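Local coordinates for protein titin (Homo sapiens, PDB 6H4L) that serves as a giant structural protein of the muscle sarcomere, which as a whole carries kinase activity, this piece being an immunoglobulin-like domain of its M-band segment, at residues Leu13-His18 against Tyr79-Thr84; Phe28-Gln33 against Ala90-Thr95; Ile55-Thr60 against Leu64-Leu69. One frame throughout, in Å; residues are numbered along the deposited sequence. Where two conformers were deposited one is given.

Contact 1: residues Leu13-His18 against Tyr79-Thr84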
ATOM      1  N   LEU A  13       1.442  -8.267   8.276  1.00 21.85           N
ATOM      2  CA  LEU A  13       2.320  -7.168   8.669  1.00 24.47           C
ATOM      3  C   LEU A  13       1.692  -5.900   8.126  1.00 20.80           C
ATOM      4  O   LEU A  13       1.466  -5.782   6.915  1.00 22.17           O
ATOM      5  CB  LEU A  13       3.727  -7.305   8.076  1.00 22.13           C
ATOM      6  CG  LEU A  13       4.576  -6.045   8.311  1.00 26.90           C
ATOM      7  CD1 LEU A  13       4.969  -5.952   9.776  1.00 31.55           C
ATOM      8  CD2 LEU A  13       5.794  -6.015   7.409  1.00 34.23           C
ATOM      9  N   ARG A  14       1.392  -4.967   9.020  1.00 24.75           N
ATOM     10  CA  ARG A  14       0.656  -3.779   8.617  1.00 22.98           C
ATOM     11  C   ARG A  14       1.581  -2.597   8.363  1.00 22.46           C
ATOM     12  O   ARG A  14       2.678  -2.523   8.916  1.00 24.68           O
ATOM     13  CB  ARG A  14      -0.392  -3.423   9.672  1.00 29.92           C
ATOM     14  CG  ARG A  14      -1.474  -4.505   9.808  1.00 30.26           C
ATOM     15  CD  ARG A  14      -2.795  -3.979  10.360  1.00 41.63           C
ATOM     16  NE  ARG A  14      -3.858  -4.982  10.228  1.00 42.35           N
ATOM     17  CZ  ARG A  14      -4.783  -4.981   9.270  1.00 42.23           C
ATOM     18  NH1 ARG A  14      -4.800  -4.019   8.357  1.00 37.31           N
ATOM     19  NH2 ARG A  14      -5.704  -5.937   9.230  1.00 43.44           N
ATOM     20  N   MET A  15       1.125  -1.680   7.514  1.00 23.29           N
ATOM     21  CA  MET A  15       1.869  -0.455   7.248  1.00 22.16           C
ATOM     22  C   MET A  15       2.096   0.390   8.491  1.00 29.23           C
ATOM     23  O   MET A  15       1.305   0.358   9.437  1.00 29.07           O
ATOM     24  CB  MET A  15       1.136   0.383   6.210  1.00 25.36           C
ATOM     25  CG  MET A  15       1.248  -0.153   4.798  1.00 26.41           C
ATOM     26  SD  MET A  15       0.410   0.975   3.658  1.00 33.87           S
ATOM     27  CE  MET A  15      -1.231   0.455   4.095  1.00 16.23           C
ATOM     28  N   ARG A  16       3.177   1.161   8.460  1.00 23.95           N
ATOM     29  CA  ARG A  16       3.562   2.032   9.562  1.00 24.71           C
ATOM     30  C   ARG A  16       3.336   3.485   9.196  1.00 29.63           C
ATOM     31  O   ARG A  16       3.870   3.966   8.201  1.00 30.75           O
ATOM     32  CB  ARG A  16       5.052   1.870   9.874  1.00 35.53           C
ATOM     33  CG  ARG A  16       5.431   0.550  10.526  1.00 49.54           C
ATOM     34  CD  ARG A  16       5.941   0.781  11.943  1.00 62.29           C
ATOM     35  NE  ARG A  16       6.453  -0.442  12.553  1.00 72.59           N
ATOM     36  CZ  ARG A  16       7.683  -0.910  12.365  1.00 79.30           C
ATOM     37  NH1 ARG A  16       8.524  -0.255  11.576  1.00 85.65           N
ATOM     38  NH2 ARG A  16       8.074  -2.030  12.962  1.00 75.93           N
ATOM     39  N   SER A  17       2.573   4.197  10.015  1.00 29.78           N
ATOM     40  CA  SER A  17       2.452   5.635   9.836  1.00 30.82           C
ATOM     41  C   SER A  17       3.813   6.259  10.106  1.00 33.65           C
ATOM     42  O   SER A  17       4.480   5.917  11.080  1.00 36.26           O
ATOM     43  CB  SER A  17       1.386   6.211  10.774  1.00 36.75           C
ATOM     44  OG  SER A  17       0.101   5.674  10.474  1.00 34.20           O
ATOM     45  N   HIS A  18       4.244   7.169   9.243  1.00 29.43           N
ATOM     46  CA  HIS A  18       5.556   7.760   9.434  1.00 33.99           C
ATOM     47  C   HIS A  18       5.728   9.139   8.813  1.00 34.48           C
ATOM     48  O   HIS A  18       4.857   9.647   8.103  1.00 33.49           O
ATOM     49  CB  HIS A  18       6.666   6.810   8.953  1.00 37.92           C
ATOM     50  CG  HIS A  18       6.647   6.545   7.480  1.00 34.76           C
ATOM     51  ND1 HIS A  18       5.746   5.683   6.890  1.00 34.04           N
ATOM     52  CD2 HIS A  18       7.424   7.017   6.476  1.00 34.75           C
ATOM     53  CE1 HIS A  18       5.964   5.642   5.588  1.00 31.22           C
ATOM     54  NE2 HIS A  18       6.978   6.440   5.311  1.00 33.84           N
ATOM     55  N   TYR A  79      -2.785   6.615   3.153  1.00 26.11           N
ATOM     56  CA  TYR A  79      -2.553   5.676   2.065  1.00 22.03           C
ATOM     57  C   TYR A  79      -3.161   4.360   2.465  1.00 20.81           C
ATOM     58  O   TYR A  79      -2.961   3.908   3.591  1.00 27.76           O
ATOM     59  CB  TYR A  79      -1.058   5.522   1.771  1.00 23.21           C
ATOM     60  CG  TYR A  79      -0.510   6.750   1.078  1.00 25.44           C
ATOM     61  CD1 TYR A  79      -0.485   6.834  -0.310  1.00 22.32           C
ATOM     62  CD2 TYR A  79      -0.058   7.829   1.814  1.00 25.18           C
ATOM     63  CE1 TYR A  79      -0.010   7.974  -0.951  1.00 26.50           C
ATOM     64  CE2 TYR A  79       0.421   8.978   1.180  1.00 28.04           C
ATOM     65  CZ  TYR A  79       0.445   9.029  -0.199  1.00 29.25           C
ATOM     66  OH  TYR A  79       0.917  10.153  -0.842  1.00 32.47           O
ATOM     67  N   ARG A  80      -3.912   3.765   1.543  1.00 19.98           N
ATOM     68  CA  ARG A  80      -4.607   2.514   1.827  1.00 21.74           C
ATOM     69  C   ARG A  80      -4.331   1.473   0.748  1.00 23.81           C
ATOM     70  O   ARG A  80      -4.356   1.786  -0.446  1.00 22.03           O
ATOM     71  CB  ARG A  80      -6.118   2.780   1.921  1.00 21.19           C
ATOM     72  CG  ARG A  80      -6.963   1.512   2.054  1.00 20.77           C
ATOM     73  CD  ARG A  80      -8.455   1.819   2.032  1.00 23.26           C
ATOM     74  NE  ARG A  80      -8.898   2.615   3.172  1.00 27.47           N
ATOM     75  CZ  ARG A  80      -9.373   2.099   4.301  1.00 28.12           C
ATOM     76  NH1 ARG A  80      -9.433   0.779   4.456  1.00 26.99           N
ATOM     77  NH2 ARG A  80      -9.776   2.899   5.281  1.00 34.65           N
ATOM     78  N   ALA A  81      -4.084   0.231   1.172  1.00 17.85           N
ATOM     79  CA  ALA A  81      -4.010  -0.900   0.258  1.00 19.51           C
ATOM     80  C   ALA A  81      -5.267  -1.725   0.447  1.00 19.64           C
ATOM     81  O   ALA A  81      -5.703  -1.925   1.579  1.00 20.63           O
ATOM     82  CB  ALA A  81      -2.781  -1.759   0.547  1.00 17.74           C
ATOM     83  N   VAL A  82      -5.842  -2.196  -0.652  1.00 15.57           N
ATOM     84  CA  VAL A  82      -6.970  -3.123  -0.587  1.00 16.96           C
ATOM     85  C   VAL A  82      -6.601  -4.382  -1.358  1.00 20.08           C
ATOM     86  O   VAL A  82      -6.226  -4.299  -2.528  1.00 20.08           O
ATOM     87  CB  VAL A  82      -8.220  -2.502  -1.198  1.00 21.05           C
ATOM     88  CG1 VAL A  82      -9.396  -3.482  -1.140  1.00 23.10           C
ATOM     89  CG2 VAL A  82      -8.552  -1.199  -0.474  1.00 24.27           C
ATOM     90  N   CYS A  83      -6.743  -5.548  -0.718  1.00 17.85           N
ATOM     91  CA  CYS A  83      -6.323  -6.824  -1.294  1.00 19.80           C
ATOM     92  C   CYS A  83      -7.537  -7.708  -1.451  1.00 17.21           C
ATOM     93  O   CYS A  83      -8.234  -7.966  -0.468  1.00 19.48           O
ATOM     94  CB  CYS A  83      -5.374  -7.544  -0.343  1.00 20.02           C
ATOM     95  SG  CYS A  83      -3.936  -6.542   0.082  1.00 21.64           S
ATOM     96  N   THR A  84      -7.799  -8.166  -2.670  1.00 15.85           N
ATOM     97  CA  THR A  84      -9.039  -8.892  -2.947  1.00 18.13           C
ATOM     98  C   THR A  84      -8.785 -10.184  -3.712  1.00 24.39           C
ATOM     99  O   THR A  84      -7.956 -10.244  -4.610  1.00 23.09           O
ATOM    100  CB  THR A  84     -10.003  -8.017  -3.784  1.00 21.50           C
ATOM    101  OG1 THR A  84     -10.249  -6.781  -3.097  1.00 23.92           O
ATOM    102  CG2 THR A  84     -11.337  -8.729  -4.016  1.00 29.89           C
TER

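Contact 2: residues Phe28-Gln33 against Ala90-Thr95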
ATOM      1  N   PHE A  28       5.789   2.539   1.819  1.00 18.39           N
ATOM      2  CA  PHE A  28       4.930   1.792   2.734  1.00 18.05           C
ATOM      3  C   PHE A  28       5.046   0.328   2.346  1.00 20.34           C
ATOM      4  O   PHE A  28       5.083  -0.006   1.169  1.00 18.91           O
ATOM      5  CB  PHE A  28       3.474   2.231   2.607  1.00 19.99           C
ATOM      6  CG  PHE A  28       3.181   3.590   3.217  1.00 21.96           C
ATOM      7  CD1 PHE A  28       2.965   3.714   4.580  1.00 23.60           C
ATOM      8  CD2 PHE A  28       3.092   4.720   2.425  1.00 24.67           C
ATOM      9  CE1 PHE A  28       2.682   4.946   5.148  1.00 28.80           C
ATOM     10  CE2 PHE A  28       2.816   5.967   2.990  1.00 27.02           C
ATOM     11  CZ  PHE A  28       2.610   6.074   4.351  1.00 28.30           C
ATOM     12  N   ILE A  29       5.088  -0.548   3.334  1.00 18.03           N
ATOM     13  CA  ILE A  29       5.245  -1.976   3.053  1.00 17.61           C
ATOM     14  C   ILE A  29       4.270  -2.748   3.925  1.00 20.01           C
ATOM     15  O   ILE A  29       4.113  -2.440   5.099  1.00 19.72           O
ATOM     16  CB  ILE A  29       6.685  -2.448   3.336  1.00 22.42           C
ATOM     17  CG1 ILE A  29       7.679  -1.703   2.441  1.00 20.54           C
ATOM     18  CG2 ILE A  29       6.814  -3.949   3.088  1.00 26.94           C
ATOM     19  CD1 ILE A  29       9.137  -1.857   2.867  1.00 25.00           C
ATOM     20  N   LEU A  30       3.602  -3.736   3.341  1.00 17.23           N
ATOM     21  CA  LEU A  30       2.774  -4.638   4.142  1.00 18.10           C
ATOM     22  C   LEU A  30       2.927  -6.044   3.603  1.00 17.86           C
ATOM     23  O   LEU A  30       3.506  -6.258   2.547  1.00 18.91           O
ATOM     24  CB  LEU A  30       1.308  -4.211   4.168  1.00 19.85           C
ATOM     25  CG  LEU A  30       0.474  -4.246   2.895  1.00 16.87           C
ATOM     26  CD1 LEU A  30      -1.004  -4.350   3.215  1.00 20.30           C
ATOM     27  CD2 LEU A  30       0.717  -2.950   2.099  1.00 18.36           C
ATOM     28  N   ASN A  31       2.459  -7.028   4.364  1.00 17.67           N
ATOM     29  CA  ASN A  31       2.516  -8.392   3.891  1.00 20.72           C
ATOM     30  C   ASN A  31       1.136  -9.016   3.951  1.00 19.95           C
ATOM     31  O   ASN A  31       0.461  -8.913   4.976  1.00 18.10           O
ATOM     32  CB  ASN A  31       3.444  -9.219   4.773  1.00 19.10           C
ATOM     33  CG  ASN A  31       3.688 -10.594   4.213  1.00 21.33           C
ATOM     34  OD1 ASN A  31       4.470 -10.775   3.284  1.00 22.83           O
ATOM     35  ND2 ASN A  31       3.010 -11.578   4.776  1.00 24.90           N
ATOM     36  N   VAL A  32       0.721  -9.618   2.841  1.00 17.18           N
ATOM     37  CA  VAL A  32      -0.598 -10.261   2.761  1.00 18.73           C
ATOM     38  C   VAL A  32      -0.411 -11.735   2.424  1.00 18.97           C
ATOM     39  O   VAL A  32       0.469 -12.104   1.636  1.00 19.21           O
ATOM     40  CB  VAL A  32      -1.504  -9.559   1.710  1.00 21.16           C
ATOM     41  CG1 VAL A  32      -0.920  -9.704   0.306  1.00 21.51           C
ATOM     42  CG2 VAL A  32      -2.954 -10.075   1.781  1.00 18.52           C
ATOM     43  N   GLN A  33      -1.237 -12.589   3.044  1.00 17.64           N
ATOM     44  CA  GLN A  33      -1.304 -13.999   2.712  1.00 18.45           C
ATOM     45  C   GLN A  33      -2.619 -14.197   1.982  1.00 17.70           C
ATOM     46  O   GLN A  33      -3.679 -13.849   2.503  1.00 21.62           O
ATOM     47  CB  GLN A  33      -1.288 -14.844   3.985  1.00 21.21           C
ATOM     48  CG  GLN A  33       0.019 -14.725   4.779  1.00 22.06           C
ATOM     49  CD  GLN A  33      -0.004 -15.517   6.082  1.00 26.20           C
ATOM     50  OE1 GLN A  33      -1.070 -15.891   6.583  1.00 29.47           O
ATOM     51  NE2 GLN A  33       1.183 -15.769   6.644  1.00 27.99           N
ATOM     52  N   ALA A  90      -9.091  -7.790   2.296  1.00 18.71           N
ATOM     53  CA  ALA A  90      -8.476  -7.238   3.491  1.00 17.60           C
ATOM     54  C   ALA A  90      -7.967  -5.871   3.107  1.00 19.86           C
ATOM     55  O   ALA A  90      -7.624  -5.645   1.950  1.00 22.67           O
ATOM     56  CB  ALA A  90      -7.312  -8.097   3.928  1.00 20.71           C
ATOM     57  N   SER A  91      -7.894  -4.973   4.077  1.00 18.84           N
ATOM     58  CA  SER A  91      -7.403  -3.628   3.778  1.00 18.10           C
ATOM     59  C   SER A  91      -6.584  -3.112   4.938  1.00 20.61           C
ATOM     60  O   SER A  91      -6.765  -3.530   6.087  1.00 24.33           O
ATOM     61  CB  SER A  91      -8.569  -2.681   3.490  1.00 20.60           C
ATOM     62  OG  SER A  91      -8.082  -1.423   3.025  1.00 24.81           O
ATOM     63  N   ASP A  92      -5.657  -2.205   4.633  1.00 17.86           N
ATOM     64  CA  ASP A  92      -4.804  -1.613   5.656  1.00 21.91           C
ATOM     65  C   ASP A  92      -4.587  -0.170   5.247  1.00 20.43           C
ATOM     66  O   ASP A  92      -4.641   0.149   4.063  1.00 21.46           O
ATOM     67  CB  ASP A  92      -3.462  -2.346   5.706  1.00 21.05           C
ATOM     68  CG  ASP A  92      -2.567  -1.880   6.842  1.00 26.98           C
ATOM     69  OD1 ASP A  92      -3.069  -1.494   7.918  1.00 29.43           O
ATOM     70  OD2 ASP A  92      -1.339  -1.914   6.650  1.00 34.93           O
ATOM     71  N   TYR A  93      -4.375   0.706   6.221  1.00 19.91           N
ATOM     72  CA  TYR A  93      -4.099   2.100   5.897  1.00 22.34           C
ATOM     73  C   TYR A  93      -3.137   2.691   6.909  1.00 27.01           C
ATOM     74  O   TYR A  93      -3.016   2.197   8.026  1.00 28.26           O
ATOM     75  CB  TYR A  93      -5.391   2.913   5.844  1.00 25.56           C
ATOM     76  CG  TYR A  93      -6.106   3.030   7.171  1.00 28.44           C
ATOM     77  CD1 TYR A  93      -5.805   4.054   8.058  1.00 37.82           C
ATOM     78  CD2 TYR A  93      -7.082   2.115   7.533  1.00 29.60           C
ATOM     79  CE1 TYR A  93      -6.459   4.164   9.273  1.00 48.00           C
ATOM     80  CE2 TYR A  93      -7.746   2.219   8.748  1.00 40.00           C
ATOM     81  CZ  TYR A  93      -7.427   3.242   9.614  1.00 47.07           C
ATOM     82  OH  TYR A  93      -8.078   3.349  10.822  1.00 54.82           O
ATOM     83  N   ALA A  94      -2.457   3.758   6.502  1.00 22.86           N
ATOM     84  CA  ALA A  94      -1.508   4.444   7.360  1.00 24.52           C
ATOM     85  C   ALA A  94      -1.372   5.872   6.863  1.00 28.20           C
ATOM     86  O   ALA A  94      -1.796   6.201   5.756  1.00 27.94           O
ATOM     87  CB  ALA A  94      -0.147   3.734   7.338  1.00 26.89           C
ATOM     88  N   THR A  95      -0.766   6.716   7.688  0.67 26.97           N
ATOM     89  CA  THR A  95      -0.625   8.123   7.349  0.67 27.87           C
ATOM     90  C   THR A  95       0.803   8.479   6.982  0.67 33.13           C
ATOM     91  O   THR A  95       1.757   7.963   7.562  0.67 32.65           O
ATOM     92  CB  THR A  95      -1.064   9.024   8.513  0.67 33.34           C
ATOM     93  OG1 THR A  95      -0.225   8.783   9.649  0.67 40.67           O
ATOM     94  CG2 THR A  95      -2.511   8.756   8.881  0.67 30.60           C
TER

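Contact 3: residues Ile55-Thr60 against Leu64-Leu69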
ATOM      1  N   ILE A  55       4.755   7.547  -8.448  1.00 31.81           N
ATOM      2  CA  ILE A  55       4.178   6.435  -7.693  1.00 27.88           C
ATOM      3  C   ILE A  55       4.496   5.078  -8.329  1.00 29.81           C
ATOM      4  O   ILE A  55       4.218   4.869  -9.505  1.00 28.75           O
ATOM      5  CB  ILE A  55       2.645   6.575  -7.646  1.00 36.82           C
ATOM      6  CG1 ILE A  55       2.237   7.865  -6.930  1.00 47.46           C
ATOM      7  CG2 ILE A  55       2.009   5.356  -7.008  1.00 34.82           C
ATOM      8  CD1 ILE A  55       2.596   7.902  -5.465  1.00 41.03           C
ATOM      9  N   HIS A  56       5.071   4.164  -7.548  1.00 29.04           N
ATOM     10  CA  HIS A  56       5.294   2.787  -8.001  1.00 25.24           C
ATOM     11  C   HIS A  56       4.805   1.822  -6.932  1.00 22.54           C
ATOM     12  O   HIS A  56       5.013   2.057  -5.747  1.00 24.09           O
ATOM     13  CB  HIS A  56       6.784   2.505  -8.214  1.00 28.48           C
ATOM     14  CG  HIS A  56       7.445   3.418  -9.194  1.00 37.69           C
ATOM     15  ND1 HIS A  56       8.714   3.918  -8.999  1.00 46.83           N
ATOM     16  CD2 HIS A  56       7.023   3.910 -10.381  1.00 44.22           C
ATOM     17  CE1 HIS A  56       9.042   4.691 -10.020  1.00 45.67           C
ATOM     18  NE2 HIS A  56       8.033   4.703 -10.873  1.00 45.76           N
ATOM     19  N   TYR A  57       4.191   0.722  -7.347  1.00 21.87           N
ATOM     20  CA  TYR A  57       3.852  -0.316  -6.379  1.00 23.38           C
ATOM     21  C   TYR A  57       4.081  -1.714  -6.926  1.00 25.87           C
ATOM     22  O   TYR A  57       3.980  -1.954  -8.127  1.00 27.17           O
ATOM     23  CB  TYR A  57       2.423  -0.165  -5.830  1.00 22.43           C
ATOM     24  CG  TYR A  57       1.357   0.194  -6.849  1.00 29.44           C
ATOM     25  CD1 TYR A  57       0.778  -0.773  -7.664  1.00 36.84           C
ATOM     26  CD2 TYR A  57       0.907   1.500  -6.968  1.00 30.19           C
ATOM     27  CE1 TYR A  57      -0.206  -0.439  -8.582  1.00 41.63           C
ATOM     28  CE2 TYR A  57      -0.070   1.844  -7.884  1.00 37.18           C
ATOM     29  CZ  TYR A  57      -0.624   0.873  -8.684  1.00 44.23           C
ATOM     30  OH  TYR A  57      -1.599   1.230  -9.588  1.00 49.94           O
ATOM     31  N   THR A  58       4.389  -2.641  -6.024  1.00 22.53           N
ATOM     32  CA  THR A  58       4.718  -3.997  -6.424  1.00 24.52           C
ATOM     33  C   THR A  58       4.119  -5.009  -5.460  1.00 23.23           C
ATOM     34  O   THR A  58       3.769  -4.662  -4.332  1.00 19.08           O
ATOM     35  CB  THR A  58       6.237  -4.229  -6.437  1.00 25.18           C
ATOM     36  OG1 THR A  58       6.773  -3.953  -5.136  1.00 26.13           O
ATOM     37  CG2 THR A  58       6.918  -3.336  -7.471  1.00 33.49           C
ATOM     38  N   ASN A  59       3.995  -6.253  -5.925  1.00 23.84           N
ATOM     39  CA  ASN A  59       3.578  -7.383  -5.098  1.00 23.23           C
ATOM     40  C   ASN A  59       4.553  -8.509  -5.373  1.00 24.63           C
ATOM     41  O   ASN A  59       4.595  -9.043  -6.478  1.00 28.53           O
ATOM     42  CB  ASN A  59       2.147  -7.836  -5.435  1.00 24.16           C
ATOM     43  CG  ASN A  59       1.681  -9.005  -4.571  1.00 28.04           C
ATOM     44  OD1 ASN A  59       2.470  -9.618  -3.859  1.00 26.77           O
ATOM     45  ND2 ASN A  59       0.382  -9.299  -4.619  1.00 24.35           N
ATOM     46  N   THR A  60       5.366  -8.844  -4.381  1.00 24.81           N
ATOM     47  CA  THR A  60       6.340  -9.910  -4.536  1.00 28.64           C
ATOM     48  C   THR A  60       5.967 -11.030  -3.577  1.00 29.14           C
ATOM     49  O   THR A  60       6.327 -11.008  -2.399  1.00 25.61           O
ATOM     50  CB  THR A  60       7.769  -9.403  -4.250  1.00 30.03           C
ATOM     51  OG1 THR A  60       8.036  -8.252  -5.056  1.00 35.65           O
ATOM     52  CG2 THR A  60       8.796 -10.483  -4.569  1.00 36.53           C
ATOM     53  N   LEU A  64       3.898  -6.364  -0.269  1.00 16.68           N
ATOM     54  CA  LEU A  64       3.339  -5.264  -1.056  1.00 16.88           C
ATOM     55  C   LEU A  64       4.111  -4.011  -0.700  1.00 20.01           C
ATOM     56  O   LEU A  64       4.254  -3.713   0.480  1.00 19.60           O
ATOM     57  CB  LEU A  64       1.873  -5.045  -0.696  1.00 17.04           C
ATOM     58  CG  LEU A  64       1.022  -6.314  -0.704  1.00 19.07           C
ATOM     59  CD1 LEU A  64      -0.416  -5.902  -0.422  1.00 20.98           C
ATOM     60  CD2 LEU A  64       1.150  -7.017  -2.040  1.00 19.66           C
ATOM     61  N   THR A  65       4.600  -3.278  -1.701  1.00 18.53           N
ATOM     62  CA  THR A  65       5.353  -2.045  -1.435  1.00 17.93           C
ATOM     63  C   THR A  65       4.769  -0.931  -2.284  1.00 22.21           C
ATOM     64  O   THR A  65       4.516  -1.129  -3.479  1.00 23.01           O
ATOM     65  CB  THR A  65       6.858  -2.203  -1.769  1.00 20.21           C
ATOM     66  OG1 THR A  65       7.392  -3.340  -1.060  1.00 23.36           O
ATOM     67  CG2 THR A  65       7.656  -0.948  -1.388  1.00 25.17           C
ATOM     68  N   LEU A  66       4.531   0.218  -1.652  1.00 19.85           N
ATOM     69  CA  LEU A  66       4.177   1.445  -2.365  1.00 17.38           C
ATOM     70  C   LEU A  66       5.349   2.381  -2.203  1.00 20.73           C
ATOM     71  O   LEU A  66       5.813   2.604  -1.093  1.00 24.38           O
ATOM     72  CB  LEU A  66       2.929   2.098  -1.767  1.00 18.90           C
ATOM     73  CG  LEU A  66       2.601   3.502  -2.324  1.00 21.53           C
ATOM     74  CD1 LEU A  66       2.229   3.392  -3.790  1.00 25.94           C
ATOM     75  CD2 LEU A  66       1.460   4.163  -1.533  1.00 22.41           C
ATOM     76  N   GLU A  67       5.815   2.937  -3.305  1.00 22.50           N
ATOM     77  CA  GLU A  67       6.924   3.861  -3.234  1.00 22.21           C
ATOM     78  C   GLU A  67       6.451   5.208  -3.769  1.00 26.95           C
ATOM     79  O   GLU A  67       5.846   5.270  -4.836  1.00 26.27           O
ATOM     80  CB  GLU A  67       8.082   3.319  -4.052  1.00 22.63           C
ATOM     81  CG  GLU A  67       9.272   4.252  -4.132  1.00 29.83           C
ATOM     82  CD  GLU A  67      10.388   3.629  -4.937  1.00 41.56           C
ATOM     83  OE1 GLU A  67      10.234   3.512  -6.172  1.00 43.97           O
ATOM     84  OE2 GLU A  67      11.395   3.219  -4.329  1.00 40.70           O
ATOM     85  N   ILE A  68       6.682   6.258  -2.993  1.00 26.24           N
ATOM     86  CA  ILE A  68       6.337   7.621  -3.408  1.00 25.36           C
ATOM     87  C   ILE A  68       7.633   8.404  -3.484  1.00 30.24           C
ATOM     88  O   ILE A  68       8.379   8.467  -2.503  1.00 29.77           O
ATOM     89  CB  ILE A  68       5.390   8.292  -2.392  1.00 27.59           C
ATOM     90  CG1 ILE A  68       4.150   7.423  -2.151  1.00 31.36           C
ATOM     91  CG2 ILE A  68       4.996   9.703  -2.868  1.00 28.92           C
ATOM     92  CD1 ILE A  68       3.789   7.277  -0.689  1.00 40.94           C
ATOM     93  N   LEU A  69       7.917   8.983  -4.649  1.00 31.20           N
ATOM     94  CA  LEU A  69       9.177   9.667  -4.872  1.00 31.07           C
ATOM     95  C   LEU A  69       9.009  11.166  -4.679  1.00 32.09           C
ATOM     96  O   LEU A  69       7.931  11.701  -4.927  1.00 33.55           O
ATOM     97  CB  LEU A  69       9.668   9.414  -6.295  1.00 37.33           C
ATOM     98  CG  LEU A  69       9.938   7.971  -6.713  1.00 44.73           C
ATOM     99  CD1 LEU A  69      10.609   7.973  -8.079  1.00 49.75           C
ATOM    100  CD2 LEU A  69      10.813   7.287  -5.685  1.00 44.40           C
TER
HETATM  101  O   HOH W   1       6.938  -5.799  -3.184  1.00 29.23           O

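Contact 1: residues Leu13-His18 against Tyr79-Thr84
In this I-set immunoglobulin domain, the segment joining strands 7-11 and 18-20 sends M15 inward onto strand 77-85, where it meets Y79 and A81. The contact rests on one terminal methyl. CE of M15 lies 3.9 Å from O of Y79 and 4.1 Å from N of A81, so it settles over the backbone between them, while its approach to the A81 CB, at 4.5 Å, is looser. The side chain gets there by running straight out through CG to SD and then bending at its last torsion (chi3 -76°), which swings the methyl toward A81. The 101 Å² buried between the segments fits a point contact through a single side chain, and all three residues are buried. At the start of strand 18-20, ND1 of H18 donates back to O of R16 at 2.9 Å, nearly straight (171°), with the acceptor close to the imidazole plane. The segment 13-18 is also held by D92 of strand 88-98, which helps fix where the methionine enters the core. Y79 turns its ring away from M15 and bonds through OH to O of D75, four residues back, the tyrosine corner of the D-x-G-x-Y-x-C sequence of immunoglobulin strand F. Around the contact, F28 and L30 of strand 26-35 and A94 of strand 88-98 also touch M15, while W42 of strand 39-44 packs against both M15 and A81, so the methionine reaches the two sheets at once.

Contact 2: residues Phe28-Gln33 against Ala90-Thr95
F28 and L30 face A94 and D92 across the interior of the sandwich, in two separate touches, F28 also reaching the carbonyl of T95. At the first, CE1 of F28 comes within 3.8 Å of CB of A94, an oblique approach to the ring. The tip of the same ring, CZ, meets O of T95 at 3.8 Å; that oxygen lies at the ring edge, near its plane, so the carbonyl faces the C-H rim of the phenylalanine. At the second touch, CD1 of L30 is 4.0 Å from CB of D92. The two side chains slide past each other in opposite directions, the leucine meeting the aspartate at its methylene instead of its carboxylate. D92 has CG turned away from its own N (chi1 -174°), which carries the acid group off toward the loop after strand 7-11. There OD2 accepts from N of M15 and OD1 forms a salt bridge with R14. A buried carboxylate held by these two partners would probably keep its negative charge. The F28 ring is positioned in turn by H18 and Y79, whose rings meet it at planes about 60° and 35° apart, and M15 also touches it. The backbones stay well apart, with the strand axes 9.3 Å distant and nearly antiparallel, and F28 and A94 are 8.4 Å apart at their CA atoms. That spacing identifies facing strands of two sheets: 28-33 sits between strands 7-11 and 63-68 in one, while 90-95 lies between 18-20 and 77-85 in the other, and I11 reaches in to touch both L30 and D92.

Contact 3: residues Ile55-Thr60 against Leu64-Leu69
I55, L66 and I68 form the apolar centre of this strand pair, on the side that faces the domain interior. CD1 of I55 lies 3.7 Å from CG1 of I68, the two isoleucines running side by side, while the other branch of I55, CG2, meets CD1 of L66 at 3.8 Å. That same leucine methyl sits at the ring edge of Y57, 3.9 Å from its CD2, so one methyl is wedged between an aliphatic and an aromatic neighbour. At the far end of this face CD2 of L64 presses against the amide of N59, only 3.3 Å from its CG, a tight fit. N59 is anchored by OD1, which accepts from N of G62 in the turn. Between the strands, H56 with E67 and T58 with T65 are hydrogen-bonded pairs, each with two backbone bonds; the one from N of E67 to O of H56 is short, 2.7 Å. The outward face is polar. E67 is extended, its CG opposite its own N (chi1 176°), which lays the carboxylate alongside H56; ND1 of H56 donates to OE1 of E67 at 3.2 Å and 167°, with the oxygen at the ring edge. OE2 of E67 has its own partner in R27, so both carboxylate oxygens are engaged, which probably favours the charged form. A water 2.7 Å from OG1 of T58 also joins the hydroxyls of T60 and T65. With axes at 170° and a short connection between 55-60 and 63-68, this is an antiparallel beta hairpin, and 55-60 forms the outer edge of the four-stranded sheet of the I-set fold.

In the fold
From the N terminus the chain first lays down 13-18, between strands 7-11 and 18-20, then strand 26-35. About sixty residues separate the two segments of contact 1, and nearly as many those of contact 2; the loops they close cross, and their centres lie about 2 Å apart. Strands 77-85 and 88-98 are neighbours in one sheet, which ties contact 1 to contact 2. Contact 3 is a short local closure within both loops. Backbone hydrogen bonds join 28-33 to 64-69, so contacts 2 and 3 share the other sheet; contact 1 meets contact 3 where Y79 packs on L66 and I68. Beyond L69 the chain reaches D70 and H72, which bind zinc.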